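Local structure of SH2 domain-containing protein 3C (Homo sapiens, 3T6G) at residues Val238-Ala241 with His242-Ala246. The protein acts as an adapter in cell adhesion and migration, its C-terminal Ras-GEF-like domain being locked in a closed form that cannot exchange nucleotide but is required for binding BCAR1. The protein carries 2 engineered substitutions. Sequence-based numbering, arbitrary orientation.
Sequences VVLA and HLEAA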
ATOM      1  N   VAL A 238      -0.181  13.700  -9.637  1.00 68.04           N
ATOM      2  CA  VAL A 238      -0.698  12.391  -9.272  1.00 71.68           C
ATOM      3  C   VAL A 238      -0.547  12.172  -7.778  1.00 75.30           C
ATOM      4  O   VAL A 238      -1.398  11.539  -7.145  1.00 74.27           O
ATOM      5  CB  VAL A 238      -0.043  11.209 -10.039  1.00 66.09           C
ATOM      6  CG1 VAL A 238       0.025  11.512 -11.514  1.00 73.82           C
ATOM      7  CG2 VAL A 238       1.327  10.870  -9.463  1.00 64.29           C
ATOM      8  N   VAL A 239       0.546  12.681  -7.222  1.00 73.56           N
ATOM      9  CA  VAL A 239       0.717  12.675  -5.782  1.00 70.30           C
ATOM     10  C   VAL A 239      -0.552  13.202  -5.114  1.00 62.65           C
ATOM     11  O   VAL A 239      -1.080  12.566  -4.223  1.00 60.84           O
ATOM     12  CB  VAL A 239       1.947  13.488  -5.343  1.00 72.83           C
ATOM     13  CG1 VAL A 239       1.807  13.959  -3.877  1.00 67.74           C
ATOM     14  CG2 VAL A 239       3.205  12.660  -5.548  1.00 57.71           C
ATOM     15  N   LEU A 240      -1.076  14.331  -5.562  1.00 55.85           N
ATOM     16  CA  LEU A 240      -2.312  14.813  -4.952  1.00 63.07           C
ATOM     17  C   LEU A 240      -3.505  13.928  -5.342  1.00 66.79           C
ATOM     18  O   LEU A 240      -4.540  13.919  -4.693  1.00 72.80           O
ATOM     19  CB  LEU A 240      -2.575  16.283  -5.300  1.00 55.30           C
ATOM     20  CG  LEU A 240      -3.795  16.959  -4.643  1.00 61.44           C
ATOM     21  CD1 LEU A 240      -3.659  17.091  -3.130  1.00 57.83           C
ATOM     22  CD2 LEU A 240      -4.064  18.322  -5.262  1.00 63.81           C
ATOM     23  N   ALA A 241      -3.348  13.176  -6.413  1.00 67.17           N
ATOM     24  CA  ALA A 241      -4.425  12.342  -6.900  1.00 63.33           C
ATOM     25  C   ALA A 241      -4.540  11.098  -6.016  1.00 59.28           C
ATOM     26  O   ALA A 241      -5.633  10.686  -5.628  1.00 58.03           O
ATOM     27  CB  ALA A 241      -4.173  11.966  -8.344  1.00 53.98           C
ATOM     28  N   HIS A 242      -3.407  10.515  -5.664  1.00 49.47           N
ATOM     29  CA  HIS A 242      -3.437   9.401  -4.743  1.00 54.35           C
ATOM     30  C   HIS A 242      -3.947   9.814  -3.382  1.00 67.44           C
ATOM     31  O   HIS A 242      -4.705   9.066  -2.765  1.00 72.62           O
ATOM     32  CB  HIS A 242      -2.077   8.725  -4.665  1.00 58.27           C
ATOM     33  CG  HIS A 242      -1.725   7.979  -5.918  1.00 65.69           C
ATOM     34  ND1 HIS A 242      -0.427   7.834  -6.371  1.00 70.20           N
ATOM     35  CD2 HIS A 242      -2.512   7.353  -6.824  1.00 62.80           C
ATOM     36  CE1 HIS A 242      -0.430   7.147  -7.498  1.00 64.22           C
ATOM     37  NE2 HIS A 242      -1.681   6.852  -7.800  1.00 70.21           N
ATOM     38  N   LEU A 243      -3.572  11.011  -2.926  1.00 70.73           N
ATOM     39  CA  LEU A 243      -3.980  11.467  -1.598  1.00 65.27           C
ATOM     40  C   LEU A 243      -5.472  11.766  -1.528  1.00 66.34           C
ATOM     41  O   LEU A 243      -6.143  11.387  -0.579  1.00 68.51           O
ATOM     42  CB  LEU A 243      -3.186  12.689  -1.158  1.00 59.04           C
ATOM     43  CG  LEU A 243      -1.708  12.476  -0.867  1.00 53.64           C
ATOM     44  CD1 LEU A 243      -1.013  13.850  -0.744  1.00 52.90           C
ATOM     45  CD2 LEU A 243      -1.510  11.650   0.391  1.00 45.09           C
ATOM     46  N   GLU A 244      -6.005  12.438  -2.533  1.00 67.16           N
ATOM     47  CA  GLU A 244      -7.431  12.724  -2.498  1.00 76.21           C
ATOM     48  C   GLU A 244      -8.218  11.425  -2.573  1.00 75.08           C
ATOM     49  O   GLU A 244      -9.218  11.255  -1.888  1.00 78.77           O
ATOM     50  CB  GLU A 244      -7.842  13.671  -3.626  1.00 74.27           C
ATOM     51  CG  GLU A 244      -7.520  15.140  -3.347  1.00 75.25           C
ATOM     52  CD  GLU A 244      -7.963  16.048  -4.476  1.00 78.51           C
ATOM     53  OE1 GLU A 244      -7.507  15.859  -5.623  1.00 92.99           O
ATOM     54  OE2 GLU A 244      -8.786  16.942  -4.231  1.00 76.80           O
ATOM     55  N   ALA A 245      -7.749  10.513  -3.411  1.00 70.70           N
ATOM     56  CA  ALA A 245      -8.420   9.239  -3.611  1.00 76.36           C
ATOM     57  C   ALA A 245      -8.423   8.457  -2.309  1.00 73.28           C
ATOM     58  O   ALA A 245      -9.366   7.717  -2.008  1.00 71.54           O
ATOM     59  CB  ALA A 245      -7.727   8.422  -4.747  1.00 44.37           C
ATOM     60  N   ALA A 246      -7.369   8.635  -1.526  1.00 63.82           N
ATOM     61  CA  ALA A 246      -7.231   7.842  -0.335  1.00 56.68           C
ATOM     62  C   ALA A 246      -8.322   8.224   0.646  1.00 69.08           C
ATOM     63  O   ALA A 246      -8.592   7.498   1.590  1.00 84.85           O
ATOM     64  CB  ALA A 246      -5.862   8.015   0.261  1.00 51.44           C
TER
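The imidazole of His242 carries the carbonyl oxygen of Val238 over one face, with His242 CG 3.8 Å from Val238 O; His234, from the loop ahead of the helix, meets this ring edge-to-face. With CG beside the backbone N and anti to the carbonyl carbon (chi1 -70°), the His242 ring is turned back toward the Val238 carbonyl. That same Val238 oxygen accepts the amide of His242 at 2.7 Å between O and N. Three more i to i+4 bonds follow, from Leu243 to Val239, Glu244 to Leu240 and Ala245 to Ala241, the regular ladder of an alpha-helix.

The carboxylate of Glu244 is the other flat group. Its side chain, extended beyond CG, crosses that of Leu240 obliquely, bringing Glu244 OE1 to 4.0 Å from Leu240 CG, while OE2 forms a salt bridge with a basic side chain of the partner protein's chain. With an alanine in place of Glu244 the basic group of the other chain would probably lose its charge partner, and Leu240 the carboxylate arm lying across it. On another flank Leu243 leans back on the turn before it, its CG 3.4 Å from Val239 O and its CD1 4.2 Å from Val239 CG1.

All of this is one stretch of helix 236-250 in the Ras-GEF-like domain. His242 rests on Pro211 of helix 210-215; Leu243 and Ala246 pack on Leu212 and also meet the chain of the other protein, probably the BCAR1-type partner for which the closed domain is required. Val239 and Leu240 meet that chain too, so that helix 236-250 touches both helix 210-215 and the partner protein and forms part of the binding surface.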